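Long-range contact in transcobalamin-1 (Homo sapiens, PDB 4KKI), which captures vitamin B12 with femtomolar affinity and shields it from stomach acid: residues S53-G65 and A96-A108. Residues are numbered along the deposited sequence; the frame is centred on the assembly and turned at random.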
# COMPACT_ATOMS: atom_id res chain seq x y z
N SER A 53 9.70 6.15 4.68
CA SER A 53 10.05 6.48 3.31
C SER A 53 9.57 7.87 2.92
O SER A 53 8.56 8.36 3.44
CB SER A 53 9.46 5.44 2.35
OG SER A 53 9.71 5.78 1.00
N ALA A 54 10.30 8.51 2.02
CA ALA A 54 9.88 9.79 1.45
C ALA A 54 9.41 9.58 0.02
O ALA A 54 8.86 10.49 -0.60
CB ALA A 54 11.01 10.80 1.51
N VAL A 55 9.64 8.38 -0.50
CA VAL A 55 9.28 8.05 -1.88
C VAL A 55 7.77 8.09 -2.09
O VAL A 55 7.28 8.77 -2.99
CB VAL A 55 9.82 6.67 -2.28
CG1 VAL A 55 9.34 6.30 -3.67
CG2 VAL A 55 11.34 6.65 -2.20
N ASN A 56 7.05 7.34 -1.27
CA ASN A 56 5.59 7.30 -1.33
C ASN A 56 4.97 8.67 -1.07
O ASN A 56 3.99 9.06 -1.70
CB ASN A 56 5.04 6.28 -0.34
CG ASN A 56 5.60 6.45 1.06
OD1 ASN A 56 6.39 7.37 1.31
ND2 ASN A 56 5.20 5.58 1.97
N VAL A 57 5.56 9.40 -0.12
CA VAL A 57 5.08 10.71 0.27
C VAL A 57 5.20 11.71 -0.87
O VAL A 57 4.23 12.40 -1.21
CB VAL A 57 5.85 11.22 1.51
CG1 VAL A 57 5.54 12.68 1.77
CG2 VAL A 57 5.53 10.36 2.72
N VAL A 58 6.38 11.78 -1.47
CA VAL A 58 6.64 12.71 -2.56
C VAL A 58 5.81 12.35 -3.80
O VAL A 58 5.26 13.23 -4.46
CB VAL A 58 8.15 12.79 -2.91
CG1 VAL A 58 8.37 13.52 -4.22
CG2 VAL A 58 8.92 13.46 -1.78
N LEU A 59 5.71 11.06 -4.09
CA LEU A 59 4.86 10.58 -5.18
C LEU A 59 3.42 11.07 -5.00
O LEU A 59 2.81 11.57 -5.93
CB LEU A 59 4.87 9.05 -5.25
CG LEU A 59 3.82 8.38 -6.14
CD1 LEU A 59 3.89 8.89 -7.57
CD2 LEU A 59 3.97 6.87 -6.11
N SER A 60 2.91 10.90 -3.79
CA SER A 60 1.55 11.31 -3.45
C SER A 60 1.34 12.80 -3.68
O SER A 60 0.34 13.22 -4.28
CB SER A 60 1.26 10.96 -1.99
OG SER A 60 0.01 11.48 -1.57
N LEU A 61 2.29 13.61 -3.21
CA LEU A 61 2.20 15.06 -3.32
C LEU A 61 2.30 15.56 -4.76
O LEU A 61 1.51 16.40 -5.18
CB LEU A 61 3.28 15.71 -2.45
CG LEU A 61 3.07 15.51 -0.95
CD1 LEU A 61 4.30 15.92 -0.16
CD2 LEU A 61 1.85 16.30 -0.48
N LYS A 62 3.28 15.05 -5.50
CA LYS A 62 3.49 15.48 -6.88
C LYS A 62 2.28 15.12 -7.74
O LYS A 62 1.95 15.83 -8.70
CB LYS A 62 4.77 14.87 -7.45
CG LYS A 62 6.04 15.31 -6.72
CD LYS A 62 7.07 15.89 -7.67
CE LYS A 62 7.61 14.84 -8.63
NZ LYS A 62 8.63 15.42 -9.54
N LEU A 63 1.61 14.03 -7.38
CA LEU A 63 0.45 13.56 -8.11
C LEU A 63 -0.73 14.53 -8.03
O LEU A 63 -1.55 14.61 -8.95
CB LEU A 63 0.04 12.19 -7.58
CG LEU A 63 -0.75 11.29 -8.53
CD1 LEU A 63 -0.06 11.20 -9.88
CD2 LEU A 63 -0.89 9.92 -7.91
N VAL A 64 -0.80 15.28 -6.93
CA VAL A 64 -1.86 16.28 -6.76
C VAL A 64 -1.32 17.70 -6.96
O VAL A 64 -1.94 18.67 -6.54
CB VAL A 64 -2.56 16.14 -5.39
CG1 VAL A 64 -3.16 14.75 -5.25
CG2 VAL A 64 -1.59 16.42 -4.26
N GLY A 65 -0.18 17.81 -7.62
CA GLY A 65 0.39 19.10 -7.96
C GLY A 65 0.94 19.83 -6.75
O GLY A 65 0.81 21.05 -6.63
N ALA A 96 9.79 0.24 -8.14
CA ALA A 96 8.65 0.72 -8.91
C ALA A 96 8.17 2.07 -8.39
O ALA A 96 7.93 2.99 -9.16
CB ALA A 96 7.52 -0.30 -8.87
N LEU A 97 8.03 2.19 -7.07
CA LEU A 97 7.61 3.44 -6.45
C LEU A 97 8.63 4.55 -6.69
O LEU A 97 8.26 5.71 -6.88
CB LEU A 97 7.37 3.27 -4.95
CG LEU A 97 6.08 2.57 -4.54
CD1 LEU A 97 6.04 2.37 -3.04
CD2 LEU A 97 4.86 3.35 -5.01
N ILE A 98 9.91 4.19 -6.68
CA ILE A 98 10.97 5.16 -6.93
C ILE A 98 10.83 5.74 -8.33
O ILE A 98 10.87 6.96 -8.51
CB ILE A 98 12.36 4.52 -6.77
CG1 ILE A 98 12.65 4.26 -5.30
CG2 ILE A 98 13.44 5.43 -7.36
CD1 ILE A 98 13.98 3.60 -5.04
N ILE A 99 10.63 4.86 -9.31
CA ILE A 99 10.46 5.28 -10.69
C ILE A 99 9.22 6.15 -10.85
O ILE A 99 9.25 7.18 -11.53
CB ILE A 99 10.39 4.06 -11.64
CG1 ILE A 99 11.70 3.27 -11.57
CG2 ILE A 99 10.09 4.50 -13.06
CD1 ILE A 99 11.71 2.01 -12.41
N LEU A 100 8.13 5.75 -10.20
CA LEU A 100 6.88 6.51 -10.27
C LEU A 100 7.05 7.89 -9.66
O LEU A 100 6.65 8.89 -10.25
CB LEU A 100 5.74 5.76 -9.57
CG LEU A 100 5.29 4.44 -10.20
CD1 LEU A 100 4.26 3.76 -9.31
CD2 LEU A 100 4.74 4.66 -11.60
N ALA A 101 7.66 7.94 -8.48
CA ALA A 101 7.90 9.21 -7.79
C ALA A 101 8.81 10.14 -8.59
O ALA A 101 8.60 11.36 -8.61
CB ALA A 101 8.47 8.97 -6.41
N LEU A 102 9.81 9.58 -9.26
CA LEU A 102 10.76 10.38 -10.02
C LEU A 102 10.19 10.85 -11.35
O LEU A 102 10.70 11.80 -11.95
CB LEU A 102 12.06 9.61 -10.26
CG LEU A 102 13.01 9.43 -9.07
CD1 LEU A 102 14.14 8.47 -9.42
CD2 LEU A 102 13.57 10.77 -8.62
N GLY A 103 9.14 10.20 -11.82
CA GLY A 103 8.61 10.48 -13.14
C GLY A 103 7.14 10.84 -13.21
O GLY A 103 6.50 10.60 -14.24
N VAL A 104 6.61 11.40 -12.13
CA VAL A 104 5.22 11.87 -12.11
C VAL A 104 5.02 12.87 -13.24
O VAL A 104 4.01 12.86 -13.94
CB VAL A 104 4.85 12.54 -10.77
CG1 VAL A 104 3.40 13.01 -10.79
CG2 VAL A 104 5.08 11.59 -9.62
N CYS A 105 6.03 13.73 -13.41
CA CYS A 105 6.07 14.69 -14.50
C CYS A 105 7.52 14.95 -14.88
O CYS A 105 8.44 14.60 -14.14
CB CYS A 105 5.38 15.99 -14.08
SG CYS A 105 5.81 16.55 -12.41
N ARG A 106 7.73 15.56 -16.04
CA ARG A 106 9.09 15.80 -16.52
C ARG A 106 9.80 16.87 -15.71
O ARG A 106 9.34 18.01 -15.62
CB ARG A 106 9.08 16.18 -18.00
CG ARG A 106 10.45 16.51 -18.57
CD ARG A 106 10.90 15.47 -19.58
NE ARG A 106 12.16 15.84 -20.21
CZ ARG A 106 12.27 16.64 -21.26
NH1 ARG A 106 11.17 17.16 -21.81
NH2 ARG A 106 13.46 16.93 -21.77
N ASN A 107 10.93 16.49 -15.11
CA ASN A 107 11.79 17.44 -14.42
C ASN A 107 13.23 16.96 -14.42
O ASN A 107 13.54 15.93 -15.03
CB ASN A 107 11.30 17.68 -12.99
CG ASN A 107 11.44 16.45 -12.11
OD1 ASN A 107 11.44 15.32 -12.60
ND2 ASN A 107 11.55 16.67 -10.81
N ALA A 108 14.11 17.69 -13.75
CA ALA A 108 15.52 17.34 -13.71
C ALA A 108 15.76 16.02 -12.98
O ALA A 108 16.65 15.25 -13.34
CB ALA A 108 16.34 18.46 -13.08
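Leu59 and Ala101 meet where helix 55-63 crosses helix 92-102, with Leu59 CB 3.8 Å from Ala101 CB. The axes of 55-63 and 96-102 approach to 8.6 Å, their N-to-C directions 34° apart. Apolar contacts dominate. Leu59 sends CG away from its own amide nitrogen (chi1 168°) and splits its branches: CD1 reaches Val104 CG2 at 3.6 Å, whereas CD2 meets Leu97 CD2 at 3.8 Å, the side chains of Leu59 and Leu97 crossing at about a right angle. Cutting Leu59 back to an alanine is likely to open a gap between Leu97 and Val104, leaving both methyl partners poorly packed. One turn earlier, Val55 lays CG1 against the backbone of the opposing helix, 3.4 Å from Leu97 O, and turns CG2 to Ile98. Beyond the end of helix 92-102, Val104 CG1 touches the backbone of Lys62 and Leu63 CD1.

The polar groups approach without bonding. Lys62, bent at chi2 and chi3, rests its alkyl chain against Val104 and the last turn of helix 92-102: Lys62 CB is 3.9 Å from Val104 CG2, and Lys62 CE 3.6 Å from Ala101 O. Lys62 NZ stands 3.4 Å from Asn107 ND2, a donor-donor approach and hence no bond. Cys105, whose SG lies near Lys62 NZ, is tied to Cys308 by a disulfide.

Leu97 also lies near the bound cyanocobalamin. The chemistry thus implies that neighbouring helices of the alpha-domain barrel are joined here by shape and burial (553 Å², both sides summed) rather than by polar pairing.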